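Local coordinates for USG-1 protein homolog (Pseudomonas aeruginosa, PDB 2HJS), which probably acts as an NAD(P)-dependent oxidoreductase of the aspartate-semialdehyde dehydrogenase family, working on aldehyde or oxo groups, and assembles as a dimer, at residues S212-A220 against G231-Q239; L149-A158 against L248-V258. All coordinates share one frame; numbering follows the deposited sequence. Where two conformers were deposited one is given.

Contact 1: residues S212-A220 against G231-Q239; sequences SAIERRIFA and GPLNVTCIQ
Helix 213-220 lies on strand 233-239 with the segment axes 8.1 Å apart and their directions at 142°, E215 facing V235 and F219 facing L233. E215 makes the polar link. Its extended chain brings OE2 to C237 N at 2.9 Å, an almost straight bond (178°) received on the anti side of the carboxylate. OE1 takes the N-H of S212 from above the carboxylate plane and also pairs with R298 of the second subunit, so a long acid suits this buried place. One water ties S212 OG and OE2 to C237 O; another joins OE1 to V235 O. I218 CG2 crosses V235 CG1 at 4.1 Å, and small C237 lets both isoleucines come close, I218 CD1 to C237 SG at 3.4 Å and I214 CG2 to C237 CB at 3.9 Å. F219, its CG anti to the backbone N (chi1 -177°), swings its ring toward the strand, where L233 O meets the ring edge in plane, 3.6 Å from CE1. L233 CB touches CD1 and CE1 from above the ring plane. S212 and E215 form a capping box, E215 N bonding weakly to S212 OG: a capped helix start docked on the strand outermost, within this chain, in the dimerisation-domain sheet.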
# COMPACT_ATOMS: atom_id res chain seq x y z
N SER A 212 -8.39 11.60 -6.63
CA SER A 212 -8.56 12.38 -5.40
C SER A 212 -7.74 13.66 -5.49
O SER A 212 -6.89 13.80 -6.38
CB SER A 212 -8.15 11.55 -4.18
OG SER A 212 -6.74 11.45 -4.12
N ALA A 213 -8.01 14.61 -4.59
CA ALA A 213 -7.31 15.87 -4.57
C ALA A 213 -5.81 15.71 -4.35
O ALA A 213 -5.01 16.40 -5.01
CB ALA A 213 -7.95 16.86 -3.49
N ILE A 214 -5.42 14.85 -3.42
CA ILE A 214 -3.99 14.65 -3.17
C ILE A 214 -3.29 14.03 -4.39
O ILE A 214 -2.17 14.38 -4.70
CB ILE A 214 -3.71 13.86 -1.83
CG1 ILE A 214 -2.21 13.85 -1.50
CG2 ILE A 214 -4.21 12.42 -1.89
CD1 ILE A 214 -1.61 15.22 -1.34
N GLU A 215 -3.97 13.14 -5.09
CA GLU A 215 -3.45 12.51 -6.32
C GLU A 215 -3.23 13.53 -7.46
O GLU A 215 -2.21 13.47 -8.16
CB GLU A 215 -4.41 11.41 -6.76
CG GLU A 215 -4.24 10.14 -5.97
CD GLU A 215 -5.40 9.15 -6.11
OE1 GLU A 215 -6.32 9.36 -6.96
OE2 GLU A 215 -5.40 8.16 -5.34
N ARG A 216 -4.20 14.42 -7.63
CA ARG A 216 -4.11 15.56 -8.54
C ARG A 216 -2.93 16.44 -8.19
O ARG A 216 -2.15 16.83 -9.06
CB ARG A 216 -5.40 16.39 -8.46
CG ARG A 216 -6.31 16.26 -9.66
CD ARG A 216 -7.80 16.20 -9.32
NE ARG A 216 -8.31 17.23 -8.40
CZ ARG A 216 -9.26 16.97 -7.50
NH1 ARG A 216 -9.78 15.75 -7.40
NH2 ARG A 216 -9.69 17.92 -6.70
N ARG A 217 -2.81 16.76 -6.90
CA ARG A 217 -1.74 17.63 -6.42
C ARG A 217 -0.36 17.02 -6.68
O ARG A 217 0.54 17.68 -7.20
CB ARG A 217 -1.91 17.99 -4.95
CG ARG A 217 -0.93 19.08 -4.54
CD ARG A 217 -0.99 19.44 -3.07
NE ARG A 217 0.11 20.35 -2.74
CZ ARG A 217 0.33 20.86 -1.53
NH1 ARG A 217 -0.46 20.55 -0.51
NH2 ARG A 217 1.36 21.67 -1.33
N ILE A 218 -0.20 15.75 -6.31
CA ILE A 218 1.06 15.06 -6.48
C ILE A 218 1.42 15.05 -7.96
O ILE A 218 2.56 15.37 -8.35
CB ILE A 218 0.99 13.61 -5.93
CG1 ILE A 218 0.96 13.60 -4.41
CG2 ILE A 218 2.16 12.79 -6.43
CD1 ILE A 218 0.36 12.33 -3.82
N PHE A 219 0.44 14.71 -8.78
CA PHE A 219 0.63 14.67 -10.21
C PHE A 219 1.08 16.03 -10.77
O PHE A 219 2.06 16.09 -11.49
CB PHE A 219 -0.66 14.20 -10.91
CG PHE A 219 -0.54 14.06 -12.41
CD1 PHE A 219 -0.14 12.86 -12.98
CD2 PHE A 219 -0.84 15.13 -13.24
CE1 PHE A 219 -0.04 12.71 -14.36
CE2 PHE A 219 -0.74 15.00 -14.63
CZ PHE A 219 -0.33 13.79 -15.19
N ALA A 220 0.36 17.11 -10.44
CA ALA A 220 0.70 18.44 -10.94
C ALA A 220 2.09 18.88 -10.50
O ALA A 220 2.83 19.50 -11.27
CB ALA A 220 -0.35 19.48 -10.50
N GLY A 231 8.40 10.05 -17.97
CA GLY A 231 7.19 9.80 -18.73
C GLY A 231 5.96 9.85 -17.84
O GLY A 231 6.03 10.30 -16.70
N PRO A 232 4.83 9.34 -18.35
CA PRO A 232 3.58 9.41 -17.60
C PRO A 232 3.74 8.93 -16.13
O PRO A 232 4.35 7.88 -15.88
CB PRO A 232 2.67 8.44 -18.35
CG PRO A 232 3.25 8.36 -19.73
CD PRO A 232 4.70 8.61 -19.62
N LEU A 233 3.23 9.73 -15.19
CA LEU A 233 3.10 9.34 -13.80
C LEU A 233 1.73 8.70 -13.52
O LEU A 233 0.71 9.23 -13.92
CB LEU A 233 3.17 10.58 -12.94
CG LEU A 233 3.64 10.53 -11.49
CD1 LEU A 233 2.85 11.55 -10.63
CD2 LEU A 233 3.66 9.18 -10.84
N ASN A 234 1.71 7.58 -12.81
CA ASN A 234 0.45 7.03 -12.32
C ASN A 234 0.48 6.96 -10.79
O ASN A 234 1.41 6.37 -10.23
CB ASN A 234 0.19 5.66 -12.98
CG ASN A 234 -1.14 5.06 -12.59
OD1 ASN A 234 -1.30 4.55 -11.48
ND2 ASN A 234 -2.09 5.05 -13.54
N VAL A 235 -0.49 7.61 -10.14
CA VAL A 235 -0.49 7.81 -8.68
C VAL A 235 -1.74 7.24 -8.04
O VAL A 235 -2.83 7.62 -8.43
CB VAL A 235 -0.62 9.29 -8.24
CG1 VAL A 235 -0.13 9.46 -6.79
CG2 VAL A 235 0.08 10.20 -9.14
N THR A 236 -1.56 6.41 -7.01
CA THR A 236 -2.61 5.98 -6.14
C THR A 236 -2.22 6.34 -4.71
O THR A 236 -1.13 5.96 -4.24
CB THR A 236 -2.83 4.47 -6.25
OG1 THR A 236 -3.03 4.14 -7.63
CG2 THR A 236 -4.05 4.03 -5.44
N CYS A 237 -3.08 7.08 -4.02
CA CYS A 237 -2.87 7.32 -2.59
C CYS A 237 -3.88 6.56 -1.76
O CYS A 237 -5.10 6.77 -1.89
CB CYS A 237 -2.90 8.81 -2.24
SG CYS A 237 -1.54 9.69 -3.01
N ILE A 238 -3.36 5.72 -0.89
CA ILE A 238 -4.16 4.86 -0.04
C ILE A 238 -4.02 5.40 1.38
O ILE A 238 -2.97 5.94 1.74
CB ILE A 238 -3.59 3.42 -0.12
CG1 ILE A 238 -3.97 2.81 -1.46
CG2 ILE A 238 -4.06 2.51 1.01
CD1 ILE A 238 -2.99 1.69 -1.80
N GLN A 239 -5.07 5.26 2.17
CA GLN A 239 -5.01 5.66 3.58
C GLN A 239 -4.72 4.43 4.46
O GLN A 239 -5.54 3.51 4.50
CB GLN A 239 -6.35 6.25 3.99
CG GLN A 239 -6.35 6.77 5.41
CD GLN A 239 -5.88 8.16 5.43
OE1 GLN A 239 -6.60 9.08 5.02
NE2 GLN A 239 -4.63 8.36 5.88
O HOH W 1 -6.35 9.00 -2.91
O HOH W 2 -5.35 9.00 -9.53

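Contact 2: residues L149-A158 against L248-V258; sequences LDCRQLNLTA and LSVTLQCAEPV
L154 and L156 lie on the same closely packed face of an antiparallel ladder as L248, V250 and L252. L156 CD1 touches both L248 CB (3.8 Å) and V250 CG2 (4.0 Å), while small A158 brings CB to L248 CD2 at 3.6 Å. Branched aliphatic L154, L156 and V250 suit this face, which packs on helix 133-145 (L138 on L156 and V250, L142 on L154). The other face carries N155, T157, S249 and T251, small or polar residues that fit a subunit interface: T157 OG1 bonds to T157 OG1 of the second subunit. Hydrogen-bonded pairs from T157-S249 to Q153-Q253 run regularly, then a classic beta bulge breaks the register. R152 N and Q153 N both donate to Q253 O, the first bond short at 2.6 Å, the second 3.3 Å. Past the bulge a buried apolar patch persists: L149 CD1 lies 4.0 Å from L252 CD1, and L149 CD2 3.8 Å from V258 CG1. Looser and more exposed is the side of D150, R152, A255 and E256, where A255 N still bonds to D150 O. R152 bends at chi2 (-69°), folding its guanidinium, salt-bridged from NH2 to D150 OD2 (2.7 Å), across A255 CB.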
# COMPACT_ATOMS: atom_id res chain seq x y z
N LEU A 149 19.24 7.30 -15.18
CA LEU A 149 18.13 6.50 -15.68
C LEU A 149 17.25 7.28 -16.63
O LEU A 149 16.96 8.45 -16.40
CB LEU A 149 17.26 6.00 -14.52
CG LEU A 149 17.92 5.17 -13.43
CD1 LEU A 149 16.88 4.72 -12.43
CD2 LEU A 149 18.69 3.97 -13.99
N ASP A 150 16.81 6.62 -17.70
CA ASP A 150 15.82 7.20 -18.61
C ASP A 150 14.46 6.58 -18.31
O ASP A 150 14.12 5.50 -18.79
CB ASP A 150 16.25 7.01 -20.08
CG ASP A 150 15.23 7.59 -21.08
OD1 ASP A 150 14.23 8.23 -20.67
OD2 ASP A 150 15.46 7.40 -22.30
N CYS A 151 13.69 7.30 -17.50
CA CYS A 151 12.43 6.80 -17.02
C CYS A 151 11.27 7.04 -18.00
O CYS A 151 10.88 8.19 -18.25
CB CYS A 151 12.12 7.41 -15.65
SG CYS A 151 10.63 6.74 -14.98
N ARG A 152 10.70 5.95 -18.51
CA ARG A 152 9.61 5.99 -19.48
C ARG A 152 8.21 5.90 -18.86
O ARG A 152 7.25 6.36 -19.47
CB ARG A 152 9.80 4.86 -20.51
CG ARG A 152 11.08 5.00 -21.34
CD ARG A 152 10.95 6.20 -22.27
NE ARG A 152 12.22 6.65 -22.85
CZ ARG A 152 12.76 6.17 -23.97
NH1 ARG A 152 12.16 5.17 -24.64
NH2 ARG A 152 13.92 6.66 -24.42
N GLN A 153 8.08 5.29 -17.69
CA GLN A 153 6.79 5.16 -16.98
C GLN A 153 7.12 5.16 -15.49
O GLN A 153 8.06 4.51 -15.07
CB GLN A 153 6.03 3.85 -17.28
CG GLN A 153 5.62 3.53 -18.73
CD GLN A 153 4.39 4.29 -19.25
OE1 GLN A 153 3.61 4.86 -18.47
NE2 GLN A 153 4.21 4.30 -20.57
N LEU A 154 6.31 5.84 -14.70
CA LEU A 154 6.53 5.93 -13.28
C LEU A 154 5.23 5.53 -12.58
O LEU A 154 4.21 6.16 -12.79
CB LEU A 154 6.93 7.36 -12.91
CG LEU A 154 7.19 7.73 -11.46
CD1 LEU A 154 8.27 6.86 -10.91
CD2 LEU A 154 7.63 9.20 -11.40
N ASN A 155 5.28 4.47 -11.79
CA ASN A 155 4.14 4.06 -10.99
C ASN A 155 4.41 4.34 -9.52
O ASN A 155 5.45 3.98 -8.99
CB ASN A 155 3.79 2.60 -11.20
CG ASN A 155 2.39 2.25 -10.66
OD1 ASN A 155 2.21 1.94 -9.46
ND2 ASN A 155 1.41 2.31 -11.53
N LEU A 156 3.47 5.03 -8.88
CA LEU A 156 3.53 5.30 -7.46
C LEU A 156 2.29 4.79 -6.74
O LEU A 156 1.17 5.12 -7.12
CB LEU A 156 3.70 6.80 -7.21
CG LEU A 156 3.51 7.32 -5.78
CD1 LEU A 156 4.62 6.82 -4.81
CD2 LEU A 156 3.46 8.85 -5.81
N THR A 157 2.50 3.96 -5.73
CA THR A 157 1.44 3.65 -4.77
C THR A 157 1.88 4.25 -3.43
O THR A 157 2.84 3.79 -2.83
CB THR A 157 1.22 2.14 -4.59
OG1 THR A 157 0.90 1.56 -5.86
CG2 THR A 157 0.08 1.87 -3.61
N ALA A 158 1.18 5.27 -2.97
CA ALA A 158 1.56 5.94 -1.75
C ALA A 158 0.65 5.52 -0.62
O ALA A 158 -0.57 5.66 -0.74
CB ALA A 158 1.50 7.46 -1.95
N LEU A 248 6.15 4.83 0.43
CA LEU A 248 5.91 4.86 -1.01
C LEU A 248 6.48 3.63 -1.70
O LEU A 248 7.63 3.27 -1.45
CB LEU A 248 6.54 6.11 -1.64
CG LEU A 248 6.35 7.48 -0.95
CD1 LEU A 248 7.02 8.58 -1.77
CD2 LEU A 248 4.85 7.77 -0.77
N SER A 249 5.69 3.01 -2.57
CA SER A 249 6.19 1.95 -3.42
C SER A 249 6.21 2.45 -4.86
O SER A 249 5.19 2.80 -5.44
CB SER A 249 5.33 0.70 -3.27
OG SER A 249 5.77 -0.28 -4.19
N VAL A 250 7.41 2.51 -5.42
CA VAL A 250 7.66 3.13 -6.72
C VAL A 250 8.15 2.07 -7.70
O VAL A 250 8.95 1.22 -7.33
CB VAL A 250 8.70 4.27 -6.56
CG1 VAL A 250 9.02 4.95 -7.91
CG2 VAL A 250 8.23 5.34 -5.51
N THR A 251 7.65 2.10 -8.94
CA THR A 251 8.20 1.29 -10.05
C THR A 251 8.58 2.21 -11.19
O THR A 251 7.74 2.98 -11.68
CB THR A 251 7.18 0.29 -10.60
OG1 THR A 251 6.57 -0.39 -9.51
CG2 THR A 251 7.85 -0.75 -11.52
N LEU A 252 9.83 2.16 -11.60
CA LEU A 252 10.27 2.90 -12.77
C LEU A 252 10.50 1.95 -13.92
O LEU A 252 11.18 0.94 -13.76
CB LEU A 252 11.60 3.62 -12.50
CG LEU A 252 11.82 4.38 -11.19
CD1 LEU A 252 13.10 5.18 -11.27
CD2 LEU A 252 10.67 5.30 -11.03
N GLN A 253 9.91 2.27 -15.07
CA GLN A 253 10.17 1.55 -16.30
C GLN A 253 11.15 2.38 -17.10
O GLN A 253 10.84 3.50 -17.52
CB GLN A 253 8.88 1.36 -17.08
CG GLN A 253 9.04 0.56 -18.37
CD GLN A 253 9.12 -0.93 -18.11
OE1 GLN A 253 8.32 -1.48 -17.38
NE2 GLN A 253 10.11 -1.58 -18.72
N CYS A 254 12.34 1.84 -17.30
CA CYS A 254 13.40 2.57 -17.96
C CYS A 254 13.67 2.09 -19.37
O CYS A 254 13.19 1.04 -19.77
CB CYS A 254 14.67 2.51 -17.13
SG CYS A 254 14.35 3.14 -15.46
N ALA A 255 14.45 2.89 -20.10
CA ALA A 255 14.71 2.63 -21.51
C ALA A 255 15.71 1.49 -21.70
O ALA A 255 15.66 0.79 -22.70
CB ALA A 255 15.19 3.92 -22.19
N GLU A 256 16.60 1.33 -20.71
CA GLU A 256 17.75 0.43 -20.76
C GLU A 256 17.71 -0.45 -19.50
O GLU A 256 17.12 -0.04 -18.49
CB GLU A 256 19.06 1.27 -20.75
CG GLU A 256 19.07 2.50 -21.70
CD GLU A 256 19.90 3.68 -21.16
OE1 GLU A 256 19.30 4.74 -20.85
OE2 GLU A 256 21.14 3.54 -21.04
N PRO A 257 18.30 -1.68 -19.54
CA PRO A 257 18.47 -2.43 -18.28
C PRO A 257 19.12 -1.58 -17.17
O PRO A 257 20.12 -0.90 -17.42
CB PRO A 257 19.38 -3.59 -18.68
CG PRO A 257 19.05 -3.83 -20.14
CD PRO A 257 18.79 -2.46 -20.71
N VAL A 258 18.54 -1.60 -15.98
CA VAL A 258 18.99 -0.74 -14.89
C VAL A 258 20.22 -1.33 -14.20
O VAL A 258 20.22 -2.50 -13.82
CB VAL A 258 17.85 -0.50 -13.85
CG1 VAL A 258 18.33 0.39 -12.72
CG2 VAL A 258 16.65 0.14 -14.51
O HOH W 3 17.46 4.14 -18.78

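How the contacts relate
Contacts 1 and 2 both involve one mixed sheet of the dimerisation domain, their centres about 15 Å apart: contact 1 sets a helix on its strand 233-239, contact 2 pairs two of its strands. Strand 151-160 lies between the other two strands, parallel to 233-239 and antiparallel to 246-254, although 233-239 and 246-254 follow each other in the chain. Two probable hydrogen bonds join the contacts directly: A158 N to T236 O at 2.7 Å and I238 N to A158 O at 2.8 Å. The helix packs on the side chains of the sheet's outermost strand within this chain, whereas contact 2 is the next pairing inward. Both border the second subunit, where T236 of one copy packs on S249 of the other.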